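Local coordinates for yeast glycogen phosphorylase (Saccharomyces cerevisiae, PDB 1YGP), which belongs to the carbohydrate phosphorylase family, enzymes of the GT-B clan, forms a two-chain assembly and binds pyridoxal-5'-phosphate, at residues 458-463 and 467-472; 473-478 and 495-500; 480-485 and 866-871; 499-502 and 508-511. All blocks are in the same frame, centred on the assembly; numbering follows the deposited sequence.

Contact 1: residues 458-463 and 467-472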
loop_
_atom_site.group_PDB
_atom_site.type_symbol
_atom_site.label_atom_id
_atom_site.label_comp_id
_atom_site.label_asym_id
_atom_site.label_seq_id
_atom_site.Cartn_x
_atom_site.Cartn_y
_atom_site.Cartn_z
ATOM N N ILE A 458 -6.897 38.566 -19.294
ATOM C CA ILE A 458 -6.480 37.353 -18.632
ATOM C C ILE A 458 -4.995 37.502 -18.357
ATOM O O ILE A 458 -4.576 37.073 -17.286
ATOM C CB ILE A 458 -6.756 36.127 -19.527
ATOM C CG1 ILE A 458 -8.254 35.933 -19.707
ATOM C CG2 ILE A 458 -6.164 34.880 -18.896
ATOM C CD1 ILE A 458 -8.600 34.844 -20.751
ATOM N N ILE A 459 -4.136 38.063 -19.211
ATOM C CA ILE A 459 -2.733 38.180 -18.824
ATOM C C ILE A 459 -2.554 39.542 -18.172
ATOM O O ILE A 459 -2.870 40.576 -18.780
ATOM C CB ILE A 459 -1.775 38.049 -20.042
ATOM C CG1 ILE A 459 -1.575 36.606 -20.411
ATOM C CG2 ILE A 459 -0.379 38.533 -19.690
ATOM C CD1 ILE A 459 -2.768 35.858 -21.013
ATOM N N GLU A 460 -2.079 39.514 -16.923
ATOM C CA GLU A 460 -1.781 40.693 -16.123
ATOM C C GLU A 460 -0.367 41.095 -16.453
ATOM O O GLU A 460 0.573 40.342 -16.189
ATOM C CB GLU A 460 -1.859 40.393 -14.629
ATOM C CG GLU A 460 -1.522 41.558 -13.708
ATOM C CD GLU A 460 -1.754 41.261 -12.234
ATOM O OE1 GLU A 460 -2.897 41.371 -11.794
ATOM O OE2 GLU A 460 -0.808 40.929 -11.518
ATOM N N GLU A 461 -0.232 42.291 -17.021
ATOM C CA GLU A 461 1.058 42.827 -17.420
ATOM C C GLU A 461 1.644 43.431 -16.154
ATOM O O GLU A 461 1.288 44.558 -15.807
ATOM C CB GLU A 461 0.862 43.906 -18.469
ATOM C CG GLU A 461 -0.100 43.582 -19.599
ATOM C CD GLU A 461 0.293 42.450 -20.542
ATOM O OE1 GLU A 461 1.447 42.381 -20.969
ATOM O OE2 GLU A 461 -0.580 41.653 -20.880
ATOM N N ASN A 462 2.475 42.714 -15.401
ATOM C CA ASN A 462 2.976 43.233 -14.133
ATOM C C ASN A 462 4.492 43.249 -14.113
ATOM O O ASN A 462 5.181 42.719 -14.999
ATOM C CB ASN A 462 2.502 42.373 -12.946
ATOM N N SER A 463 5.009 43.904 -13.074
ATOM C CA SER A 463 6.443 43.999 -12.877
ATOM C C SER A 463 6.919 42.762 -12.126
ATOM O O SER A 463 6.270 42.313 -11.177
ATOM N N GLN A 467 1.420 37.715 -15.012
ATOM C CA GLN A 467 0.634 36.635 -14.454
ATOM C C GLN A 467 -0.478 36.284 -15.439
ATOM O O GLN A 467 -0.896 37.074 -16.297
ATOM C CB GLN A 467 -0.049 37.020 -13.160
ATOM C CG GLN A 467 0.750 37.841 -12.190
ATOM C CD GLN A 467 1.938 37.099 -11.627
ATOM O OE1 GLN A 467 2.966 36.957 -12.279
ATOM N NE2 GLN A 467 1.845 36.592 -10.402
ATOM N N ILE A 468 -0.963 35.062 -15.272
ATOM C CA ILE A 468 -2.108 34.566 -15.989
ATOM C C ILE A 468 -3.152 34.575 -14.883
ATOM O O ILE A 468 -2.986 33.924 -13.835
ATOM C CB ILE A 468 -1.872 33.148 -16.472
ATOM C CG1 ILE A 468 -0.585 33.041 -17.256
ATOM C CG2 ILE A 468 -3.110 32.736 -17.274
ATOM C CD1 ILE A 468 -0.322 31.620 -17.756
ATOM N N ARG A 469 -4.208 35.344 -15.038
ATOM C CA ARG A 469 -5.215 35.399 -14.004
ATOM C C ARG A 469 -6.211 34.271 -14.245
ATOM O O ARG A 469 -7.100 34.322 -15.108
ATOM C CB ARG A 469 -5.843 36.792 -14.046
ATOM C CG ARG A 469 -4.741 37.787 -13.689
ATOM C CD ARG A 469 -5.219 39.211 -13.547
ATOM N NE ARG A 469 -5.301 39.892 -14.820
ATOM C CZ ARG A 469 -5.480 41.216 -14.879
ATOM N NH1 ARG A 469 -5.591 41.963 -13.778
ATOM N NH2 ARG A 469 -5.540 41.817 -16.065
ATOM N N MET A 470 -6.073 33.216 -13.447
ATOM C CA MET A 470 -6.916 32.056 -13.629
ATOM C C MET A 470 -8.415 32.301 -13.496
ATOM O O MET A 470 -9.169 31.862 -14.369
ATOM C CB MET A 470 -6.481 30.982 -12.663
ATOM C CG MET A 470 -5.080 30.486 -12.959
ATOM S SD MET A 470 -4.643 30.087 -14.682
ATOM C CE MET A 470 -5.505 28.552 -14.770
ATOM N N ALA A 471 -8.882 33.052 -12.487
ATOM C CA ALA A 471 -10.307 33.343 -12.327
ATOM C C ALA A 471 -10.894 34.052 -13.546
ATOM O O ALA A 471 -12.023 33.754 -13.946
ATOM C CB ALA A 471 -10.572 34.238 -11.123
ATOM N N PHE A 472 -10.130 34.929 -14.209
ATOM C CA PHE A 472 -10.627 35.562 -15.424
ATOM C C PHE A 472 -10.680 34.559 -16.585
ATOM O O PHE A 472 -11.647 34.586 -17.361
ATOM C CB PHE A 472 -9.742 36.716 -15.805
ATOM C CG PHE A 472 -9.751 37.863 -14.807
ATOM C CD1 PHE A 472 -10.483 37.811 -13.613
ATOM C CD2 PHE A 472 -8.992 38.994 -15.105
ATOM C CE1 PHE A 472 -10.451 38.880 -12.728
ATOM C CE2 PHE A 472 -8.967 40.062 -14.212
ATOM C CZ PHE A 472 -9.694 40.003 -13.027
#
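Gln467 O is approached twice from the neighbouring strand: the N-H of Glu460 donates to it at 2.8 Å (151°), and CA of Ile459 adds a CH...O contact. Gln467 N returns a bond to Glu460 O, 3.0 Å, completing the hydrogen-bonded pair Glu460-Gln467. Further along, Arg469 N bonds almost straight (173°) to Ile458 O at 2.9 Å, just as the chain turns into helix 470-477, for which Arg469 is the N-cap residue.

The Arg469 side chain, bent at chi3 (-84°), folds back over the first strand. CB of Glu460 lies over one guanidinium face, 3.5 Å from NE of Arg469, and CE2 of Phe472 over the opposite one, both toward the rim. Glu460 OE1 is 3.4 Å from Arg469 NH1 but well out of the guanidinium plane, so the attraction is one of charge alone; Lys414 is the stronger partner of this carboxylate. Arg469 NH2 instead bonds to Ser454 O.

Ile459 and Ile468 point to the sheet face opposite Glu460 and Gln467, onto helix 425-445, and CG2 of Ile458 meets CG2 of Ile468 at 4.1 Å. This is an antiparallel beta hairpin, extended to three strands by 414-416 beside strand 467-469.

Contact 2: residues 473-478 and 495-500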
loop_
_atom_site.group_PDB
_atom_site.type_symbol
_atom_site.label_atom_id
_atom_site.label_comp_id
_atom_site.label_asym_id
_atom_site.label_seq_id
_atom_site.Cartn_x
_atom_site.Cartn_y
_atom_site.Cartn_z
ATOM N N LEU A 473 -9.706 33.636 -16.721
ATOM C CA LEU A 473 -9.763 32.577 -17.718
ATOM C C LEU A 473 -10.983 31.685 -17.483
ATOM O O LEU A 473 -11.636 31.218 -18.439
ATOM C CB LEU A 473 -8.488 31.742 -17.640
ATOM C CG LEU A 473 -8.270 30.462 -18.476
ATOM C CD1 LEU A 473 -8.507 30.651 -19.974
ATOM C CD2 LEU A 473 -6.828 30.052 -18.238
ATOM N N ALA A 474 -11.313 31.458 -16.201
ATOM C CA ALA A 474 -12.461 30.650 -15.858
ATOM C C ALA A 474 -13.737 31.391 -16.232
ATOM O O ALA A 474 -14.619 30.726 -16.776
ATOM C CB ALA A 474 -12.477 30.356 -14.378
ATOM N N ILE A 475 -13.893 32.724 -16.040
ATOM C CA ILE A 475 -15.109 33.442 -16.459
ATOM C C ILE A 475 -15.246 33.341 -17.975
ATOM O O ILE A 475 -16.295 32.950 -18.485
ATOM C CB ILE A 475 -15.126 34.959 -16.188
ATOM C CG1 ILE A 475 -14.621 35.409 -14.838
ATOM C CG2 ILE A 475 -16.580 35.334 -16.304
ATOM C CD1 ILE A 475 -15.329 34.913 -13.587
ATOM N N VAL A 476 -14.179 33.673 -18.702
ATOM C CA VAL A 476 -14.170 33.604 -20.157
ATOM C C VAL A 476 -14.421 32.194 -20.697
ATOM O O VAL A 476 -15.002 32.091 -21.780
ATOM C CB VAL A 476 -12.815 34.161 -20.663
ATOM C CG1 VAL A 476 -12.645 34.005 -22.146
ATOM C CG2 VAL A 476 -12.782 35.648 -20.401
ATOM N N GLY A 477 -14.042 31.103 -20.021
ATOM C CA GLY A 477 -14.304 29.764 -20.540
ATOM C C GLY A 477 -15.617 29.113 -20.093
ATOM O O GLY A 477 -15.978 28.051 -20.603
ATOM N N SER A 478 -16.356 29.682 -19.144
ATOM C CA SER A 478 -17.559 29.057 -18.617
ATOM C C SER A 478 -18.836 29.661 -19.181
ATOM O O SER A 478 -18.848 30.815 -19.610
ATOM C CB SER A 478 -17.604 29.230 -17.127
ATOM O OG SER A 478 -16.443 28.718 -16.511
ATOM N N THR A 495 -18.100 43.858 -7.416
ATOM C CA THR A 495 -16.729 44.181 -7.135
ATOM C C THR A 495 -15.764 43.420 -8.011
ATOM O O THR A 495 -15.678 43.799 -9.178
ATOM C CB THR A 495 -16.582 43.933 -5.637
ATOM O OG1 THR A 495 -17.575 44.768 -5.036
ATOM C CG2 THR A 495 -15.192 44.235 -5.097
ATOM N N ILE A 496 -15.122 42.324 -7.591
ATOM C CA ILE A 496 -14.078 41.702 -8.399
ATOM C C ILE A 496 -14.413 41.356 -9.843
ATOM O O ILE A 496 -13.488 41.350 -10.659
ATOM C CB ILE A 496 -13.513 40.400 -7.695
ATOM C CG1 ILE A 496 -14.582 39.412 -7.246
ATOM C CG2 ILE A 496 -12.713 40.867 -6.493
ATOM C CD1 ILE A 496 -13.995 38.156 -6.558
ATOM N N PHE A 497 -15.672 41.117 -10.238
ATOM C CA PHE A 497 -15.951 40.761 -11.625
ATOM C C PHE A 497 -16.794 41.759 -12.399
ATOM O O PHE A 497 -17.272 41.450 -13.507
ATOM C CB PHE A 497 -16.636 39.400 -11.678
ATOM C CG PHE A 497 -15.790 38.288 -11.093
ATOM C CD1 PHE A 497 -14.403 38.272 -11.272
ATOM C CD2 PHE A 497 -16.415 37.283 -10.362
ATOM C CE1 PHE A 497 -13.646 37.247 -10.716
ATOM C CE2 PHE A 497 -15.652 36.260 -9.809
ATOM C CZ PHE A 497 -14.269 36.242 -9.985
ATOM N N LYS A 498 -16.897 42.993 -11.879
ATOM C CA LYS A 498 -17.695 44.059 -12.487
ATOM C C LYS A 498 -17.524 44.241 -14.004
ATOM O O LYS A 498 -18.488 44.254 -14.777
ATOM C CB LYS A 498 -17.363 45.376 -11.802
ATOM N N ASP A 499 -16.287 44.288 -14.501
ATOM C CA ASP A 499 -16.047 44.451 -15.920
ATOM C C ASP A 499 -16.586 43.273 -16.720
ATOM O O ASP A 499 -17.134 43.448 -17.811
ATOM C CB ASP A 499 -14.564 44.599 -16.157
ATOM C CG ASP A 499 -13.886 45.818 -15.534
ATOM O OD1 ASP A 499 -14.523 46.858 -15.339
ATOM O OD2 ASP A 499 -12.688 45.717 -15.254
ATOM N N PHE A 500 -16.503 42.066 -16.147
ATOM C CA PHE A 500 -17.002 40.868 -16.802
ATOM C C PHE A 500 -18.514 40.931 -16.850
ATOM O O PHE A 500 -19.104 40.473 -17.833
ATOM C CB PHE A 500 -16.557 39.614 -16.058
ATOM C CG PHE A 500 -15.094 39.325 -16.354
ATOM C CD1 PHE A 500 -14.740 38.676 -17.536
ATOM C CD2 PHE A 500 -14.095 39.764 -15.485
ATOM C CE1 PHE A 500 -13.386 38.479 -17.842
ATOM C CE2 PHE A 500 -12.746 39.559 -15.808
ATOM C CZ PHE A 500 -12.386 38.919 -16.985
#
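Ile475 is the bump of this contact, and the hollow it fills is a corner between two phenylalanine rings, Phe497 and Phe500, whose planes stand nearly at right angles. Two successive carbons of its longer branch use different walls. The terminal methyl CD1 sits over the middle of the Phe497 ring, 3.9 Å from the centroid and only 5° off the normal, so all of the ring carbons are at much the same distance from it. One bond back, CG1 lies over the centre of the Phe500 ring, 4.2 Å from its centroid. The torsions account for this: CG1 is anti to the carbonyl carbon, over Phe500, and chi2 of -60° bends CD1 aside toward Phe497. CB of Ile475, 4.0 Å from CD1 of Phe500, closes the fit on that side.

Val476, next along the helix, meets the same ring differently. Its CG2 comes to the rim of Phe500, near the ring plane and 3.9 Å from CE1. Both faces of Phe497 are occupied: Ile475 CD1 lies over one, and CG1 of Ile496, its own neighbour in the chain, over the centre of the other. Phe500 also meets the ring of Phe472 at about 55°, and Phe509 touches Ile475, Phe497 and Phe500 alike.

The contact is wholly apolar and buried. It joins helix 470-477 to the start of helix 498-504, two helices that each run into a parallel strand of the large sheet, the layered alpha/beta packing of a Rossmann-like GT-B domain.

Contact 3: residues 480-485 and 866-871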
loop_
_atom_site.group_PDB
_atom_site.type_symbol
_atom_site.label_atom_id
_atom_site.label_comp_id
_atom_site.label_asym_id
_atom_site.label_seq_id
_atom_site.Cartn_x
_atom_site.Cartn_y
_atom_site.Cartn_z
ATOM N N LYS A 480 -21.480 29.885 -17.100
ATOM C CA LYS A 480 -22.225 30.371 -15.945
ATOM C C LYS A 480 -21.234 30.560 -14.826
ATOM O O LYS A 480 -20.321 29.724 -14.767
ATOM C CB LYS A 480 -23.254 29.345 -15.540
ATOM C CG LYS A 480 -24.259 29.826 -14.513
ATOM C CD LYS A 480 -25.176 30.855 -15.125
ATOM C CE LYS A 480 -25.990 30.264 -16.259
ATOM N NZ LYS A 480 -26.792 31.308 -16.861
ATOM N N VAL A 481 -21.278 31.604 -13.993
ATOM C CA VAL A 481 -20.418 31.633 -12.809
ATOM C C VAL A 481 -21.388 31.840 -11.654
ATOM O O VAL A 481 -22.472 32.396 -11.844
ATOM C CB VAL A 481 -19.283 32.767 -12.841
ATOM C CG1 VAL A 481 -19.318 33.456 -14.183
ATOM C CG2 VAL A 481 -19.402 33.757 -11.690
ATOM N N ASN A 482 -21.111 31.342 -10.459
ATOM C CA ASN A 482 -22.037 31.519 -9.355
ATOM C C ASN A 482 -21.355 31.744 -8.036
ATOM O O ASN A 482 -20.260 31.244 -7.798
ATOM C CB ASN A 482 -22.964 30.310 -9.184
ATOM C CG ASN A 482 -22.301 28.999 -8.783
ATOM O OD1 ASN A 482 -21.761 28.267 -9.623
ATOM N ND2 ASN A 482 -22.327 28.655 -7.501
ATOM N N GLY A 483 -21.951 32.563 -7.193
ATOM C CA GLY A 483 -21.451 32.730 -5.847
ATOM C C GLY A 483 -22.183 31.709 -4.968
ATOM O O GLY A 483 -23.161 31.066 -5.382
ATOM N N VAL A 484 -21.669 31.582 -3.749
ATOM C CA VAL A 484 -22.152 30.663 -2.721
ATOM C C VAL A 484 -23.145 31.180 -1.685
ATOM O O VAL A 484 -23.461 30.482 -0.717
ATOM C CB VAL A 484 -20.942 30.070 -1.956
ATOM C CG1 VAL A 484 -20.067 29.236 -2.892
ATOM C CG2 VAL A 484 -20.158 31.218 -1.309
ATOM N N VAL A 485 -23.627 32.402 -1.788
ATOM C CA VAL A 485 -24.590 32.965 -0.854
ATOM C C VAL A 485 -25.053 34.225 -1.559
ATOM O O VAL A 485 -24.215 34.833 -2.240
ATOM C CB VAL A 485 -23.936 33.368 0.447
ATOM N N GLU A 866 -30.781 20.737 -6.461
ATOM C CA GLU A 866 -31.929 21.001 -7.315
ATOM C C GLU A 866 -31.666 22.263 -8.142
ATOM O O GLU A 866 -31.775 22.265 -9.370
ATOM C CB GLU A 866 -33.178 21.198 -6.471
ATOM C CG GLU A 866 -33.702 19.900 -5.850
ATOM C CD GLU A 866 -34.778 20.006 -4.753
ATOM O OE1 GLU A 866 -35.518 20.993 -4.671
ATOM O OE2 GLU A 866 -34.872 19.066 -3.961
ATOM N N GLU A 867 -31.166 23.310 -7.496
ATOM C CA GLU A 867 -30.955 24.583 -8.147
ATOM C C GLU A 867 -29.901 24.471 -9.214
ATOM O O GLU A 867 -30.088 24.961 -10.335
ATOM C CB GLU A 867 -30.508 25.660 -7.167
ATOM C CG GLU A 867 -31.477 25.883 -6.013
ATOM C CD GLU A 867 -31.449 27.298 -5.485
ATOM O OE1 GLU A 867 -30.470 27.734 -4.874
ATOM O OE2 GLU A 867 -32.438 27.984 -5.702
ATOM N N TYR A 868 -28.800 23.789 -8.902
ATOM C CA TYR A 868 -27.715 23.642 -9.852
ATOM C C TYR A 868 -28.198 22.868 -11.050
ATOM O O TYR A 868 -28.016 23.335 -12.180
ATOM C CB TYR A 868 -26.549 22.906 -9.232
ATOM C CG TYR A 868 -25.508 23.744 -8.506
ATOM C CD1 TYR A 868 -24.491 24.360 -9.231
ATOM C CD2 TYR A 868 -25.512 23.813 -7.120
ATOM C CE1 TYR A 868 -23.470 25.030 -8.574
ATOM C CE2 TYR A 868 -24.487 24.485 -6.460
ATOM C CZ TYR A 868 -23.463 25.090 -7.182
ATOM O OH TYR A 868 -22.423 25.724 -6.507
ATOM N N SER A 869 -28.886 21.750 -10.811
ATOM C CA SER A 869 -29.389 20.932 -11.892
ATOM C C SER A 869 -30.317 21.726 -12.784
ATOM O O SER A 869 -30.165 21.669 -14.011
ATOM C CB SER A 869 -30.149 19.728 -11.373
ATOM O OG SER A 869 -29.301 18.907 -10.580
ATOM N N ASP A 870 -31.197 22.555 -12.238
ATOM C CA ASP A 870 -32.125 23.257 -13.084
ATOM C C ASP A 870 -31.642 24.542 -13.719
ATOM O O ASP A 870 -32.105 24.837 -14.825
ATOM C CB ASP A 870 -33.381 23.517 -12.283
ATOM C CG ASP A 870 -34.068 22.219 -11.864
ATOM O OD1 ASP A 870 -34.001 21.229 -12.614
ATOM O OD2 ASP A 870 -34.668 22.209 -10.780
ATOM N N THR A 871 -30.739 25.334 -13.144
ATOM C CA THR A 871 -30.381 26.566 -13.822
ATOM C C THR A 871 -29.101 26.463 -14.636
ATOM O O THR A 871 -28.946 27.057 -15.707
ATOM C CB THR A 871 -30.260 27.713 -12.792
ATOM O OG1 THR A 871 -29.222 27.409 -11.877
ATOM C CG2 THR A 871 -31.553 27.886 -12.017
#
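A single polar link between side chains joins a strand of the large sheet to the helix near the C terminus, with little packing beside it. Asn482 ND2 donates to Tyr868 OH at 3.1 Å, bent to 142° and with the hydroxyl 26° out of the amide plane. Amide and ring stand almost perpendicular, so the amide meets the phenol end rather than stacking on the ring; OD1 of Asn482 passes 3.8 Å from CE1 of Tyr868.

The bond belongs to a three-way polar cluster, for Thr403 OG1 hydrogen-bonds both Asn482 OD1 and Tyr868 OH. With chi1 of 65°, CG of Asn482 lies between its backbone N and carbonyl carbon, and from there ND2 also reaches Gly483 O in a weak bond of 3.3 Å. The Tyr868 ring meets Trp873 at a shallow angle and Phe173 more steeply, aromatic neighbours that should help to hold the hydroxyl in place. At the other end Lys480 approaches the helix loosely, its CE 4.4 Å from Thr871 O.

Strand 478-483 runs between parallel strands 400-404 and 509-511. Lys480 and Asn482 face helix 861-873 and also touch its Ile872, whereas Val481 turns to Phe509. Helix 861-873 thus lies against the large sheet of the N-terminal part, consistent with the return of the C-terminal segment in GT-B proteins.

Contact 4: residues 499-502 and 508-511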
loop_
_atom_site.group_PDB
_atom_site.type_symbol
_atom_site.label_atom_id
_atom_site.label_comp_id
_atom_site.label_asym_id
_atom_site.label_seq_id
_atom_site.Cartn_x
_atom_site.Cartn_y
_atom_site.Cartn_z
ATOM N N ASP A 499 -16.287 44.288 -14.501
ATOM C CA ASP A 499 -16.047 44.451 -15.920
ATOM C C ASP A 499 -16.586 43.273 -16.720
ATOM O O ASP A 499 -17.134 43.448 -17.811
ATOM C CB ASP A 499 -14.564 44.599 -16.157
ATOM C CG ASP A 499 -13.886 45.818 -15.534
ATOM O OD1 ASP A 499 -14.523 46.858 -15.339
ATOM O OD2 ASP A 499 -12.688 45.717 -15.254
ATOM N N PHE A 500 -16.503 42.066 -16.147
ATOM C CA PHE A 500 -17.002 40.868 -16.802
ATOM C C PHE A 500 -18.514 40.931 -16.850
ATOM O O PHE A 500 -19.104 40.473 -17.833
ATOM C CB PHE A 500 -16.557 39.614 -16.058
ATOM C CG PHE A 500 -15.094 39.325 -16.354
ATOM C CD1 PHE A 500 -14.740 38.676 -17.536
ATOM C CD2 PHE A 500 -14.095 39.764 -15.485
ATOM C CE1 PHE A 500 -13.386 38.479 -17.842
ATOM C CE2 PHE A 500 -12.746 39.559 -15.808
ATOM C CZ PHE A 500 -12.386 38.919 -16.985
ATOM N N ILE A 501 -19.168 41.559 -15.857
ATOM C CA ILE A 501 -20.619 41.719 -15.892
ATOM C C ILE A 501 -20.909 42.706 -17.002
ATOM O O ILE A 501 -21.852 42.460 -17.743
ATOM C CB ILE A 501 -21.272 42.345 -14.653
ATOM C CG1 ILE A 501 -20.639 41.942 -13.348
ATOM C CG2 ILE A 501 -22.717 41.901 -14.681
ATOM C CD1 ILE A 501 -20.547 40.444 -13.108
ATOM N N LYS A 502 -20.137 43.789 -17.165
ATOM C CA LYS A 502 -20.400 44.764 -18.213
ATOM C C LYS A 502 -20.373 44.103 -19.572
ATOM O O LYS A 502 -21.307 44.239 -20.345
ATOM C CB LYS A 502 -19.357 45.879 -18.240
ATOM N N LYS A 508 -25.152 35.833 -16.811
ATOM C CA LYS A 508 -24.105 34.827 -16.684
ATOM C C LYS A 508 -23.675 34.594 -15.237
ATOM O O LYS A 508 -22.942 33.649 -14.944
ATOM C CB LYS A 508 -22.890 35.275 -17.506
ATOM C CG LYS A 508 -21.862 34.204 -17.819
ATOM C CD LYS A 508 -20.580 34.922 -18.171
ATOM C CE LYS A 508 -19.413 33.995 -18.505
ATOM N NZ LYS A 508 -19.441 33.488 -19.866
ATOM N N PHE A 509 -24.092 35.450 -14.317
ATOM C CA PHE A 509 -23.622 35.440 -12.959
ATOM C C PHE A 509 -24.840 35.201 -12.110
ATOM O O PHE A 509 -25.759 36.004 -12.002
ATOM C CB PHE A 509 -22.980 36.773 -12.629
ATOM C CG PHE A 509 -21.687 37.037 -13.391
ATOM C CD1 PHE A 509 -21.712 37.496 -14.711
ATOM C CD2 PHE A 509 -20.466 36.839 -12.757
ATOM C CE1 PHE A 509 -20.515 37.751 -15.379
ATOM C CE2 PHE A 509 -19.267 37.098 -13.434
ATOM C CZ PHE A 509 -19.291 37.554 -14.745
ATOM N N VAL A 510 -24.778 34.041 -11.494
ATOM C CA VAL A 510 -25.843 33.444 -10.719
ATOM C C VAL A 510 -25.482 33.273 -9.226
ATOM O O VAL A 510 -24.353 33.532 -8.757
ATOM C CB VAL A 510 -26.081 32.163 -11.567
ATOM C CG1 VAL A 510 -26.433 30.905 -10.798
ATOM C CG2 VAL A 510 -27.202 32.553 -12.510
ATOM N N ASN A 511 -26.454 32.870 -8.419
ATOM C CA ASN A 511 -26.185 32.566 -7.033
ATOM C C ASN A 511 -26.787 31.222 -6.653
ATOM O O ASN A 511 -27.917 30.944 -7.051
ATOM C CB ASN A 511 -26.782 33.591 -6.096
ATOM C CG ASN A 511 -26.544 33.130 -4.664
ATOM O OD1 ASN A 511 -27.438 32.714 -3.930
ATOM N ND2 ASN A 511 -25.308 33.055 -4.225
#
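Phe509 gives up the largest area here, and Ile501 sets a methyl over its ring. This methyl, CD1 of Ile501, stands over the ring centre, 2° off the normal, and is nearly equidistant from the six carbons, with CE1 of Phe509 at 3.5 Å and CZ at 3.6 Å. The placement comes from the bend of the isoleucine: the bond from CA to CB does not aim at the strand, and chi2 of -55° brings CD1 round onto the aromatic face. It is a CH-pi contact of one methyl on one ring.

Phe500 adds the smaller share with its stem instead of its ring. Its CB lies 3.7 Å from CZ of Phe509, at an oblique position on the ring's outer end, and its carbonyl oxygen passes 3.9 Å from CE1 of Phe509. The Phe500 ring itself leads away toward helix 470-477. The contact has no polar component; Lys508, just before Phe509, directs its amine to Ser478 O and to a cation-pi contact with Tyr504.

Strand 509-511 is the outermost of the large sheet on this side and pairs with strand 478-483, whose Val481 touches Phe509. Ile475 of helix 470-477 packs on the same ring, and Lys493 of helix 486-494 touches both Ile501 and Phe509. Helix 498-504 thus rests on the first residue of the strand it leads into.

Overall arrangement
Following the chain, contact 1 comes first, closing a hairpin whose second strand runs directly into helix 470-477. Contact 2 then takes up that helix and closes on 495-500; the two are in series and touch where Phe472 packs on Phe500. Contact 3 opens at 480-485, within the span of contact 2, and closes about 380 residues later on the C-terminal helix, so these two cross. Contact 4 starts on residues where contact 2 ends, with Asp499 and Phe500 in common, and falls wholly within the long span of contact 3. Strands 478-483 and 509-511, side by side, join contacts 3 and 4. Together the four tie the hairpin, two helices, the sheet edge and the last helix.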